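Local structure of protein (sliding clamp) (Enterobacteria phage RB69, 1B77) at residues 26-31 with 41-46; 51-56 with 93-98; 116-121 with 165-170. The protein forms a three-subunit ring, the sliding clamp gp45 of the phage replisome, which probably encircles DNA and tethers the polymerase to its template. All blocks are in the same frame, centred on the assembly; numbering follows the deposited sequence.

Contact 1. Residues 26-31 with 41-46; sequences GKFIMT and EANISD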
ATOM      1  N   GLY A  26       6.531 -32.170 -19.195  1.00 27.43           N
ATOM      2  CA  GLY A  26       5.550 -32.997 -18.519  1.00 27.40           C
ATOM      3  C   GLY A  26       4.492 -32.118 -17.893  1.00 27.74           C
ATOM      4  O   GLY A  26       4.480 -30.914 -18.127  1.00 27.79           O
ATOM      5  N   LYS A  27       3.593 -32.706 -17.108  1.00 27.84           N
ATOM      6  CA  LYS A  27       2.558 -31.922 -16.442  1.00 27.83           C
ATOM      7  C   LYS A  27       2.854 -31.904 -14.968  1.00 27.25           C
ATOM      8  O   LYS A  27       1.942 -31.948 -14.150  1.00 27.12           O
ATOM      9  CB  LYS A  27       1.165 -32.515 -16.674  1.00 28.96           C
ATOM     10  CG  LYS A  27       0.611 -32.179 -18.049  1.00 30.60           C
ATOM     11  CD  LYS A  27      -0.761 -32.801 -18.332  1.00 31.49           C
ATOM     12  CE  LYS A  27      -1.120 -32.589 -19.795  1.00 32.50           C
ATOM     13  NZ  LYS A  27      -2.560 -32.738 -20.139  1.00 33.52           N
ATOM     14  N   PHE A  28       4.140 -31.807 -14.640  1.00 26.69           N
ATOM     15  CA  PHE A  28       4.575 -31.828 -13.256  1.00 26.18           C
ATOM     16  C   PHE A  28       5.622 -30.745 -12.925  1.00 26.03           C
ATOM     17  O   PHE A  28       6.544 -30.477 -13.701  1.00 25.57           O
ATOM     18  CB  PHE A  28       5.134 -33.220 -12.963  1.00 26.26           C
ATOM     19  CG  PHE A  28       5.673 -33.390 -11.576  1.00 26.79           C
ATOM     20  CD1 PHE A  28       4.813 -33.512 -10.492  1.00 26.74           C
ATOM     21  CD2 PHE A  28       7.047 -33.461 -11.358  1.00 26.97           C
ATOM     22  CE1 PHE A  28       5.312 -33.705  -9.210  1.00 26.97           C
ATOM     23  CE2 PHE A  28       7.559 -33.652 -10.080  1.00 27.06           C
ATOM     24  CZ  PHE A  28       6.687 -33.776  -9.002  1.00 27.19           C
ATOM     25  N   ILE A  29       5.460 -30.125 -11.761  1.00 25.52           N
ATOM     26  CA  ILE A  29       6.386 -29.102 -11.310  1.00 25.26           C
ATOM     27  C   ILE A  29       6.792 -29.352  -9.860  1.00 25.48           C
ATOM     28  O   ILE A  29       6.024 -29.906  -9.062  1.00 25.41           O
ATOM     29  CB  ILE A  29       5.774 -27.690 -11.417  1.00 24.72           C
ATOM     30  CG1 ILE A  29       4.463 -27.632 -10.637  1.00 24.37           C
ATOM     31  CG2 ILE A  29       5.548 -27.331 -12.879  1.00 24.71           C
ATOM     32  CD1 ILE A  29       3.869 -26.252 -10.539  1.00 23.86           C
ATOM     33  N   MET A  30       8.014 -28.960  -9.530  1.00 25.54           N
ATOM     34  CA  MET A  30       8.519 -29.110  -8.180  1.00 25.83           C
ATOM     35  C   MET A  30       9.638 -28.109  -7.924  1.00 25.98           C
ATOM     36  O   MET A  30      10.253 -27.582  -8.853  1.00 25.29           O
ATOM     37  CB  MET A  30       9.032 -30.532  -7.941  1.00 26.12           C
ATOM     38  CG  MET A  30      10.203 -30.951  -8.820  1.00 26.61           C
ATOM     39  SD  MET A  30      10.834 -32.594  -8.364  1.00 27.44           S
ATOM     40  CE  MET A  30      11.939 -32.938  -9.740  1.00 26.92           C
ATOM     41  N   THR A  31       9.894 -27.852  -6.650  1.00 26.09           N
ATOM     42  CA  THR A  31      10.941 -26.930  -6.271  1.00 26.43           C
ATOM     43  C   THR A  31      11.381 -27.273  -4.860  1.00 26.63           C
ATOM     44  O   THR A  31      10.698 -28.008  -4.137  1.00 26.37           O
ATOM     45  CB  THR A  31      10.440 -25.468  -6.300  1.00 26.76           C
ATOM     46  OG1 THR A  31      11.546 -24.578  -6.087  1.00 26.87           O
ATOM     47  CG2 THR A  31       9.394 -25.239  -5.211  1.00 25.99           C
ATOM     48  N   GLU A  41       5.602 -29.721  -4.703  1.00 26.62           N
ATOM     49  CA  GLU A  41       5.358 -30.374  -5.977  1.00 27.33           C
ATOM     50  C   GLU A  41       3.874 -30.354  -6.293  1.00 27.70           C
ATOM     51  O   GLU A  41       3.030 -30.278  -5.396  1.00 27.14           O
ATOM     52  CB  GLU A  41       5.849 -31.824  -5.951  1.00 27.69           C
ATOM     53  CG  GLU A  41       5.142 -32.707  -4.927  1.00 28.46           C
ATOM     54  CD  GLU A  41       5.410 -34.191  -5.155  1.00 28.45           C
ATOM     55  OE1 GLU A  41       6.580 -34.579  -5.343  1.00 27.83           O
ATOM     56  OE2 GLU A  41       4.440 -34.972  -5.140  1.00 29.92           O
ATOM     57  N   ALA A  42       3.560 -30.439  -7.579  1.00 28.21           N
ATOM     58  CA  ALA A  42       2.172 -30.422  -7.997  1.00 29.05           C
ATOM     59  C   ALA A  42       1.984 -30.867  -9.431  1.00 29.62           C
ATOM     60  O   ALA A  42       2.851 -30.649 -10.280  1.00 29.61           O
ATOM     61  CB  ALA A  42       1.605 -29.016  -7.823  1.00 29.00           C
ATOM     62  N   ASN A  43       0.839 -31.494  -9.686  1.00 30.55           N
ATOM     63  CA  ASN A  43       0.464 -31.931 -11.025  1.00 31.31           C
ATOM     64  C   ASN A  43      -0.313 -30.755 -11.592  1.00 31.53           C
ATOM     65  O   ASN A  43      -1.156 -30.187 -10.906  1.00 31.43           O
ATOM     66  CB  ASN A  43      -0.445 -33.158 -10.957  1.00 31.86           C
ATOM     67  CG  ASN A  43       0.259 -34.371 -10.424  1.00 32.53           C
ATOM     68  OD1 ASN A  43      -0.354 -35.211  -9.761  1.00 34.21           O
ATOM     69  ND2 ASN A  43       1.546 -34.489 -10.718  1.00 32.65           N
ATOM     70  N   ILE A  44      -0.021 -30.384 -12.833  1.00 32.18           N
ATOM     71  CA  ILE A  44      -0.696 -29.257 -13.464  1.00 32.88           C
ATOM     72  C   ILE A  44      -1.444 -29.688 -14.721  1.00 33.50           C
ATOM     73  O   ILE A  44      -1.219 -30.781 -15.241  1.00 33.78           O
ATOM     74  CB  ILE A  44       0.316 -28.135 -13.823  1.00 32.79           C
ATOM     75  CG1 ILE A  44       1.469 -28.709 -14.648  1.00 33.12           C
ATOM     76  CG2 ILE A  44       0.841 -27.488 -12.552  1.00 32.57           C
ATOM     77  CD1 ILE A  44       2.515 -27.680 -15.074  1.00 32.93           C
ATOM     78  N   SER A  45      -2.330 -28.826 -15.211  1.00 34.14           N
ATOM     79  CA  SER A  45      -3.114 -29.148 -16.399  1.00 35.12           C
ATOM     80  C   SER A  45      -2.432 -28.717 -17.693  1.00 35.26           C
ATOM     81  O   SER A  45      -2.901 -29.044 -18.787  1.00 35.61           O
ATOM     82  CB  SER A  45      -4.501 -28.504 -16.305  1.00 35.36           C
ATOM     83  OG  SER A  45      -4.393 -27.098 -16.156  1.00 36.96           O
ATOM     84  N   ASP A  46      -1.330 -27.983 -17.566  1.00 35.19           N
ATOM     85  CA  ASP A  46      -0.581 -27.517 -18.726  1.00 35.18           C
ATOM     86  C   ASP A  46       0.582 -28.455 -19.004  1.00 35.29           C
ATOM     87  O   ASP A  46       1.132 -29.070 -18.087  1.00 35.75           O
ATOM     88  CB  ASP A  46      -0.050 -26.103 -18.484  1.00 35.17           C
ATOM     89  CG  ASP A  46      -1.159 -25.092 -18.294  1.00 35.34           C
ATOM     90  OD1 ASP A  46      -2.011 -24.990 -19.198  1.00 36.10           O
ATOM     91  OD2 ASP A  46      -1.181 -24.402 -17.253  1.00 34.64           O
TER

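Contact 2. Residues 51-56 with 93-98; sequences DVALYD and PAADKS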
ATOM      1  N   ASP A  51      12.676 -27.871 -21.644  1.00 29.72           N
ATOM      2  CA  ASP A  51      13.315 -27.712 -20.349  1.00 29.31           C
ATOM      3  C   ASP A  51      14.042 -26.375 -20.287  1.00 28.81           C
ATOM      4  O   ASP A  51      14.738 -25.982 -21.229  1.00 28.63           O
ATOM      5  CB  ASP A  51      14.287 -28.862 -20.097  1.00 29.92           C
ATOM      6  CG  ASP A  51      13.648 -30.211 -20.351  1.00 30.59           C
ATOM      7  OD1 ASP A  51      13.034 -30.762 -19.410  1.00 30.29           O
ATOM      8  OD2 ASP A  51      13.738 -30.707 -21.503  1.00 31.17           O
ATOM      9  N   VAL A  52      13.862 -25.665 -19.181  1.00 27.91           N
ATOM     10  CA  VAL A  52      14.499 -24.368 -19.032  1.00 27.02           C
ATOM     11  C   VAL A  52      14.522 -23.940 -17.574  1.00 26.47           C
ATOM     12  O   VAL A  52      13.571 -24.168 -16.827  1.00 26.10           O
ATOM     13  CB  VAL A  52      13.763 -23.293 -19.882  1.00 27.14           C
ATOM     14  CG1 VAL A  52      12.358 -23.073 -19.336  1.00 26.85           C
ATOM     15  CG2 VAL A  52      14.574 -21.985 -19.917  1.00 26.81           C
ATOM     16  N   ALA A  53      15.629 -23.328 -17.177  1.00 25.80           N
ATOM     17  CA  ALA A  53      15.790 -22.862 -15.820  1.00 25.19           C
ATOM     18  C   ALA A  53      15.485 -21.372 -15.755  1.00 24.66           C
ATOM     19  O   ALA A  53      15.900 -20.604 -16.621  1.00 25.24           O
ATOM     20  CB  ALA A  53      17.214 -23.126 -15.341  1.00 25.30           C
ATOM     21  N   LEU A  54      14.758 -20.972 -14.724  1.00 23.67           N
ATOM     22  CA  LEU A  54      14.408 -19.573 -14.519  1.00 22.87           C
ATOM     23  C   LEU A  54      15.064 -19.080 -13.226  1.00 22.46           C
ATOM     24  O   LEU A  54      14.882 -19.678 -12.166  1.00 22.36           O
ATOM     25  CB  LEU A  54      12.892 -19.425 -14.437  1.00 22.21           C
ATOM     26  CG  LEU A  54      12.161 -19.612 -15.765  1.00 22.27           C
ATOM     27  CD1 LEU A  54      10.670 -19.837 -15.511  1.00 22.26           C
ATOM     28  CD2 LEU A  54      12.391 -18.396 -16.643  1.00 21.72           C
ATOM     29  N   TYR A  55      15.834 -18.002 -13.332  1.00 21.93           N
ATOM     30  CA  TYR A  55      16.536 -17.412 -12.190  1.00 21.90           C
ATOM     31  C   TYR A  55      15.578 -16.608 -11.309  1.00 21.71           C
ATOM     32  O   TYR A  55      15.676 -16.646 -10.084  1.00 21.67           O
ATOM     33  CB  TYR A  55      17.642 -16.481 -12.690  1.00 22.59           C
ATOM     34  CG  TYR A  55      18.563 -15.956 -11.608  1.00 23.05           C
ATOM     35  CD1 TYR A  55      19.482 -16.792 -10.983  1.00 23.40           C
ATOM     36  CD2 TYR A  55      18.506 -14.621 -11.205  1.00 23.46           C
ATOM     37  CE1 TYR A  55      20.331 -16.315  -9.979  1.00 24.10           C
ATOM     38  CE2 TYR A  55      19.349 -14.128 -10.201  1.00 24.07           C
ATOM     39  CZ  TYR A  55      20.258 -14.981  -9.595  1.00 24.40           C
ATOM     40  OH  TYR A  55      21.110 -14.496  -8.629  1.00 25.20           O
ATOM     41  N   ASP A  56      14.660 -15.880 -11.941  1.00 21.17           N
ATOM     42  CA  ASP A  56      13.697 -15.044 -11.226  1.00 21.44           C
ATOM     43  C   ASP A  56      12.276 -15.395 -11.653  1.00 21.51           C
ATOM     44  O   ASP A  56      11.649 -14.671 -12.427  1.00 21.16           O
ATOM     45  CB  ASP A  56      13.964 -13.564 -11.521  1.00 21.39           C
ATOM     46  CG  ASP A  56      13.196 -12.629 -10.592  1.00 21.79           C
ATOM     47  OD1 ASP A  56      12.181 -13.051  -9.984  1.00 21.17           O
ATOM     48  OD2 ASP A  56      13.611 -11.454 -10.484  1.00 22.16           O
ATOM     49  N   PRO A  93      15.253 -14.131 -20.194  1.00 25.66           N
ATOM     50  CA  PRO A  93      16.464 -14.943 -20.082  1.00 25.36           C
ATOM     51  C   PRO A  93      16.317 -16.341 -19.497  1.00 25.34           C
ATOM     52  O   PRO A  93      15.594 -16.555 -18.523  1.00 24.67           O
ATOM     53  CB  PRO A  93      17.378 -14.066 -19.236  1.00 25.36           C
ATOM     54  CG  PRO A  93      16.411 -13.372 -18.335  1.00 25.27           C
ATOM     55  CD  PRO A  93      15.329 -12.958 -19.306  1.00 25.54           C
ATOM     56  N   ALA A  94      17.018 -17.283 -20.123  1.00 25.30           N
ATOM     57  CA  ALA A  94      17.060 -18.671 -19.685  1.00 25.32           C
ATOM     58  C   ALA A  94      18.303 -18.734 -18.813  1.00 25.22           C
ATOM     59  O   ALA A  94      19.383 -18.338 -19.244  1.00 25.59           O
ATOM     60  CB  ALA A  94      17.219 -19.596 -20.878  1.00 25.41           C
ATOM     61  N   ALA A  95      18.160 -19.227 -17.591  1.00 24.92           N
ATOM     62  CA  ALA A  95      19.285 -19.295 -16.678  1.00 24.53           C
ATOM     63  C   ALA A  95      20.144 -20.544 -16.841  1.00 24.55           C
ATOM     64  O   ALA A  95      19.669 -21.597 -17.266  1.00 23.92           O
ATOM     65  CB  ALA A  95      18.784 -19.206 -15.249  1.00 24.62           C
ATOM     66  N   ASP A  96      21.423 -20.422 -16.521  1.00 24.33           N
ATOM     67  CA  ASP A  96      22.271 -21.587 -16.593  1.00 24.90           C
ATOM     68  C   ASP A  96      21.913 -22.338 -15.319  1.00 25.16           C
ATOM     69  O   ASP A  96      21.845 -21.738 -14.240  1.00 25.17           O
ATOM     70  CB  ASP A  96      23.747 -21.215 -16.567  1.00 25.10           C
ATOM     71  CG  ASP A  96      24.639 -22.437 -16.640  1.00 25.43           C
ATOM     72  OD1 ASP A  96      24.947 -22.886 -17.765  1.00 25.76           O
ATOM     73  OD2 ASP A  96      25.014 -22.958 -15.571  1.00 25.44           O
ATOM     74  N   LYS A  97      21.671 -23.638 -15.451  1.00 25.35           N
ATOM     75  CA  LYS A  97      21.305 -24.486 -14.322  1.00 25.76           C
ATOM     76  C   LYS A  97      22.134 -24.256 -13.067  1.00 25.31           C
ATOM     77  O   LYS A  97      21.606 -24.315 -11.962  1.00 25.31           O
ATOM     78  CB  LYS A  97      21.429 -25.973 -14.694  1.00 26.35           C
ATOM     79  CG  LYS A  97      20.287 -26.546 -15.490  1.00 28.03           C
ATOM     80  CD  LYS A  97      20.451 -28.065 -15.631  1.00 29.02           C
ATOM     81  CE  LYS A  97      19.261 -28.699 -16.346  1.00 30.22           C
ATOM     82  NZ  LYS A  97      19.376 -30.195 -16.457  1.00 30.69           N
ATOM     83  N   SER A  98      23.429 -24.000 -13.231  1.00 24.81           N
ATOM     84  CA  SER A  98      24.294 -23.827 -12.072  1.00 24.63           C
ATOM     85  C   SER A  98      23.982 -22.636 -11.183  1.00 24.59           C
ATOM     86  O   SER A  98      24.502 -22.561 -10.072  1.00 24.75           O
ATOM     87  CB  SER A  98      25.774 -23.769 -12.493  1.00 24.43           C
ATOM     88  OG  SER A  98      26.122 -22.541 -13.119  1.00 23.96           O
TER
HETATM   89  O   HOH W   1      17.941 -22.975 -18.696  1.00 21.55           O
HETATM   90  O   HOH W   2      16.452 -16.654 -15.797  1.00 20.49           O

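Contact 3. Residues 116-121 with 165-170; sequences TEIKAE and YSLTLT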
ATOM      1  N   THR A 116      -2.879 -36.466  10.459  1.00 32.48           N
ATOM      2  CA  THR A 116      -3.866 -35.524  10.985  1.00 32.53           C
ATOM      3  C   THR A 116      -4.248 -34.612   9.828  1.00 32.40           C
ATOM      4  O   THR A 116      -3.959 -34.925   8.672  1.00 32.12           O
ATOM      5  CB  THR A 116      -3.313 -34.672  12.169  1.00 32.74           C
ATOM      6  OG1 THR A 116      -4.330 -33.770  12.629  1.00 32.92           O
ATOM      7  CG2 THR A 116      -2.091 -33.871  11.748  1.00 32.96           C
ATOM      8  N   GLU A 117      -4.898 -33.492  10.128  1.00 32.56           N
ATOM      9  CA  GLU A 117      -5.299 -32.572   9.079  1.00 32.29           C
ATOM     10  C   GLU A 117      -5.649 -31.198   9.622  1.00 31.59           C
ATOM     11  O   GLU A 117      -6.028 -31.054  10.777  1.00 31.25           O
ATOM     12  CB  GLU A 117      -6.495 -33.139   8.316  1.00 33.85           C
ATOM     13  CG  GLU A 117      -7.819 -33.106   9.057  1.00 35.85           C
ATOM     14  CD  GLU A 117      -8.935 -33.761   8.255  1.00 37.66           C
ATOM     15  OE1 GLU A 117      -9.004 -33.531   7.026  1.00 39.08           O
ATOM     16  OE2 GLU A 117      -9.752 -34.501   8.848  1.00 38.22           O
ATOM     17  N   ILE A 118      -5.513 -30.188   8.775  1.00 30.74           N
ATOM     18  CA  ILE A 118      -5.822 -28.821   9.160  1.00 30.08           C
ATOM     19  C   ILE A 118      -6.735 -28.209   8.095  1.00 29.95           C
ATOM     20  O   ILE A 118      -6.483 -28.342   6.898  1.00 29.13           O
ATOM     21  CB  ILE A 118      -4.523 -27.996   9.300  1.00 29.89           C
ATOM     22  CG1 ILE A 118      -4.840 -26.578   9.769  1.00 29.30           C
ATOM     23  CG2 ILE A 118      -3.752 -28.011   7.983  1.00 29.69           C
ATOM     24  CD1 ILE A 118      -3.630 -25.837  10.310  1.00 29.05           C
ATOM     25  N   LYS A 119      -7.807 -27.563   8.544  1.00 29.74           N
ATOM     26  CA  LYS A 119      -8.766 -26.940   7.640  1.00 29.84           C
ATOM     27  C   LYS A 119      -8.254 -25.582   7.180  1.00 29.77           C
ATOM     28  O   LYS A 119      -7.404 -24.980   7.837  1.00 29.34           O
ATOM     29  CB  LYS A 119     -10.115 -26.765   8.344  1.00 30.20           C
ATOM     30  CG  LYS A 119     -10.737 -28.055   8.868  1.00 30.57           C
ATOM     31  CD  LYS A 119     -12.033 -27.766   9.611  1.00 31.24           C
ATOM     32  CE  LYS A 119     -12.720 -29.045  10.070  1.00 31.57           C
ATOM     33  NZ  LYS A 119     -13.037 -29.936   8.918  1.00 31.82           N
ATOM     34  N   ALA A 120      -8.795 -25.105   6.061  1.00 29.74           N
ATOM     35  CA  ALA A 120      -8.412 -23.824   5.473  1.00 30.22           C
ATOM     36  C   ALA A 120      -8.418 -22.622   6.427  1.00 30.73           C
ATOM     37  O   ALA A 120      -7.449 -21.868   6.469  1.00 30.76           O
ATOM     38  CB  ALA A 120      -9.295 -23.528   4.265  1.00 29.98           C
ATOM     39  N   GLU A 121      -9.494 -22.430   7.187  1.00 31.43           N
ATOM     40  CA  GLU A 121      -9.552 -21.288   8.108  1.00 32.23           C
ATOM     41  C   GLU A 121      -8.556 -21.442   9.255  1.00 31.97           C
ATOM     42  O   GLU A 121      -7.888 -20.480   9.651  1.00 31.95           O
ATOM     43  CB  GLU A 121     -10.960 -21.118   8.680  1.00 33.81           C
ATOM     44  CG  GLU A 121     -12.055 -20.983   7.634  1.00 36.13           C
ATOM     45  CD  GLU A 121     -13.342 -20.425   8.224  1.00 38.02           C
ATOM     46  OE1 GLU A 121     -13.618 -20.705   9.420  1.00 38.63           O
ATOM     47  OE2 GLU A 121     -14.075 -19.712   7.490  1.00 38.76           O
ATOM     48  N   TYR A 165      -0.006 -19.545  21.473  1.00 35.09           N
ATOM     49  CA  TYR A 165      -1.154 -19.952  20.675  1.00 34.88           C
ATOM     50  C   TYR A 165      -1.326 -21.471  20.664  1.00 34.84           C
ATOM     51  O   TYR A 165      -0.353 -22.228  20.778  1.00 34.93           O
ATOM     52  CB  TYR A 165      -0.987 -19.454  19.244  1.00 35.19           C
ATOM     53  CG  TYR A 165      -2.118 -19.825  18.314  1.00 35.34           C
ATOM     54  CD1 TYR A 165      -3.353 -19.192  18.397  1.00 35.43           C
ATOM     55  CD2 TYR A 165      -1.932 -20.778  17.317  1.00 35.46           C
ATOM     56  CE1 TYR A 165      -4.375 -19.496  17.503  1.00 35.67           C
ATOM     57  CE2 TYR A 165      -2.944 -21.090  16.421  1.00 35.45           C
ATOM     58  CZ  TYR A 165      -4.159 -20.443  16.516  1.00 35.56           C
ATOM     59  OH  TYR A 165      -5.151 -20.740  15.611  1.00 35.66           O
ATOM     60  N   SER A 166      -2.569 -21.912  20.519  1.00 34.31           N
ATOM     61  CA  SER A 166      -2.853 -23.336  20.494  1.00 34.08           C
ATOM     62  C   SER A 166      -4.062 -23.655  19.626  1.00 33.52           C
ATOM     63  O   SER A 166      -5.120 -23.059  19.779  1.00 33.02           O
ATOM     64  CB  SER A 166      -3.083 -23.844  21.914  1.00 34.44           C
ATOM     65  OG  SER A 166      -3.248 -25.246  21.909  1.00 35.28           O
ATOM     66  N   LEU A 167      -3.891 -24.611  18.720  1.00 33.15           N
ATOM     67  CA  LEU A 167      -4.951 -25.022  17.810  1.00 32.85           C
ATOM     68  C   LEU A 167      -5.145 -26.534  17.861  1.00 33.03           C
ATOM     69  O   LEU A 167      -4.195 -27.301  17.683  1.00 33.14           O
ATOM     70  CB  LEU A 167      -4.596 -24.593  16.382  1.00 32.55           C
ATOM     71  CG  LEU A 167      -5.378 -25.201  15.210  1.00 32.41           C
ATOM     72  CD1 LEU A 167      -6.842 -24.800  15.289  1.00 32.32           C
ATOM     73  CD2 LEU A 167      -4.773 -24.718  13.897  1.00 32.29           C
ATOM     74  N   THR A 168      -6.381 -26.957  18.099  1.00 33.22           N
ATOM     75  CA  THR A 168      -6.727 -28.376  18.167  1.00 33.57           C
ATOM     76  C   THR A 168      -7.084 -28.875  16.762  1.00 34.04           C
ATOM     77  O   THR A 168      -7.854 -28.238  16.040  1.00 33.43           O
ATOM     78  CB  THR A 168      -7.941 -28.604  19.095  1.00 33.66           C
ATOM     79  OG1 THR A 168      -7.641 -28.087  20.399  1.00 33.71           O
ATOM     80  CG2 THR A 168      -8.271 -30.076  19.206  1.00 33.37           C
ATOM     81  N   LEU A 169      -6.528 -30.016  16.373  1.00 34.68           N
ATOM     82  CA  LEU A 169      -6.807 -30.553  15.048  1.00 35.72           C
ATOM     83  C   LEU A 169      -7.793 -31.716  15.059  1.00 36.67           C
ATOM     84  O   LEU A 169      -9.005 -31.508  14.958  1.00 36.98           O
ATOM     85  CB  LEU A 169      -5.495 -30.970  14.371  1.00 35.13           C
ATOM     86  CG  LEU A 169      -4.482 -29.816  14.290  1.00 34.92           C
ATOM     87  CD1 LEU A 169      -3.199 -30.289  13.624  1.00 34.74           C
ATOM     88  CD2 LEU A 169      -5.094 -28.649  13.531  1.00 34.34           C
ATOM     89  N   THR A 170      -7.277 -32.935  15.188  1.00 37.64           N
ATOM     90  CA  THR A 170      -8.106 -34.138  15.194  1.00 38.73           C
ATOM     91  C   THR A 170      -7.923 -34.978  16.455  1.00 39.73           C
ATOM     92  O   THR A 170      -7.058 -34.687  17.292  1.00 39.82           O
ATOM     93  CB  THR A 170      -7.778 -35.025  13.991  1.00 38.49           C
ATOM     94  OG1 THR A 170      -6.393 -35.385  14.037  1.00 38.06           O
ATOM     95  CG2 THR A 170      -8.064 -34.294  12.691  1.00 38.14           C
TER

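Contact 1. Residues 26-31 with 41-46
Ile29 and Ala42 trade two backbone hydrogen bonds in an antiparallel beta hairpin of the DNA-clamp fold, built from strands 28-32 and 38-44. Ile29 N donates to Ala42 O at 3.0 Å, and Ala42 N returns the bond to Ile29 O at 2.9 Å. A third bond, Ile44 N to Lys27 O, is the shortest at 2.8 Å. It is nearly straight at hydrogen (174°), although the donor stands above the carbonyl plane. Phe28 with Asn43 and Met30 with Glu41 are the non-hydrogen-bonded pairs.

The Phe28, Met30, Glu41 and Asn43 side chains share one face of the hairpin. Phe28 has CG anti to its backbone N (chi1 178°), which lays the ring along the partner strand. Asn43 ND2 meets the ring edge at CD1, 3.4 Å away. At the far end of the ring Glu41 CB approaches CZ. Glu41 OE1 also comes to the edge there, in the ring plane, with the carboxylate turned 89° to the ring. That oxygen is hydrogen-bonded to Tyr39 OH.

Ile29 and Ala42 point to the other face, and the end of Ile44 packs beside them. Helix 5-15 packs on this side of the sheet: Leu11 and Phe14 touch Ile29, and Thr7 touches Ile44. The two isoleucines cross at about a right angle, with Ile29 CG2 against Ile44 CD1 at 3.8 Å. Ile29 CD1 lies as close to Ile44 CG2, so the branches interlock by two methyl contacts. Toward the corner of the chain the extended Lys27 runs past the backbone of 44-46, where its CG sits 3.2 Å from Asp46 O.

Contact 2. Residues 51-56 with 93-98
Ala53 and Ala95 join strand 52-54, half of a two-stranded antiparallel sheet with strand 21-23, to the loop that follows strand 88-92. The contact is part direct and part water-mediated. The direct hydrogen bond runs from Ala95 N to Ala53 O at 2.8 Å. Its donor is tilted 34° from the carbonyl plane. From 52 to 55 and from 93 to 97 the chain directions are 98° apart, so regular strand pairing does not develop.

Two waters bridge the backbones. One accepts from Ala53 N and donates to Ala95 O at 2.6 Å. The other accepts from Tyr55 N and donates to Pro93 O.

The apolar contacts are small. Ala95 CB lies against Tyr55 CB at 3.9 Å and also faces Ala53 CB. Val52 turns CG2 anti to its backbone N, which brings this methyl to Ala94 CB at 3.7 Å. Ile81 of strand 81-84 touches both Val52 and Leu54. Strand 21-23 pairs with strand 52-54, Leu23 with Val52 and Ile21 with Leu54.

Beyond the contact the loop is braced by an Asx turn. Asp96 OD2 accepts from Ser98 N and, at 2.7 Å, from Ser98 OG, the two donors arriving from opposite faces of the carboxylate plane.

Contact 3. Residues 116-121 with 165-170
Thr116 and Thr170 are joined by a hydrogen bond between their hydroxyls, OG1 to OG1 at 3.0 Å. It is the one hydrogen bond between the two segments. No backbone bond links them: strands 116-118 and 165-170 run 129° apart with their axes 6.0 Å apart at closest approach, and side chains make the join. In Thr116, OG1 stands anti to the backbone N (chi1 180°), which sends the hydroxyl across to the other strand. Thr170 holds its own OG1 between its backbone N and carbonyl carbon (chi1 59°), and this turns the oxygen to meet it.

The same Thr116 hydroxyl also touches carbon. Leu169 CB lies 3.5 Å from Thr116 OG1, with the two side chains at about a right angle. Leu169 CB is also 3.6 Å from Glu117 O, and its CD2 lies near that carbonyl oxygen too. Toward 116-117 the leucine meets mainly a hydroxyl and a carbonyl oxygen; Ile149 touches it as well.

Apolar contacts flank these groups. Glu117 crosses Thr170 at about a right angle, its CG meeting the methyl CG2 at 3.8 Å. Ile118 and Leu167 also cross nearly at right angles, Ile118 CD1 touching Leu167 CD2 at 3.9 Å. Ile118 CG1 faces Leu169 CD2 more loosely.

The contact joins two sheets of the C-terminal half of this DNA-clamp fold. Within this chain strand 114-118 is outermost in one sheet and pairs with strand 194-201, where Val196 and Tyr194 touch Ile118. Strand 165-171 is outermost in the other and pairs with strand 146-152, whose Ile147 touches both threonines. Helix 120-132 packs here, with Leu123 on Ile118. Tyr165, Ser166 and Leu167 pair with a strand of a neighbouring subunit, so that sheet continues across the ring interface.

In the fold
The three contacts follow one another along the chain. Contacts 1 and 2 belong to the N-terminal, processivity-factor part of the chain, their centres about 17 Å apart and their nearest atoms about 7 Å. Contact 3 is in the C-terminal part, with its centre about 27 Å from that of contact 1 and about 38 Å from that of contact 2. Contacts 2 and 3 lie on opposite sides of the chain's centre. Strands of contacts 1 and 3 lie in the same six-stranded sheet, whose outermost strands within the chain are 28-32 and 114-118. This sheet therefore spans both halves of the subunit, while contact 3 also reaches a strand that joins the next subunit of the ring.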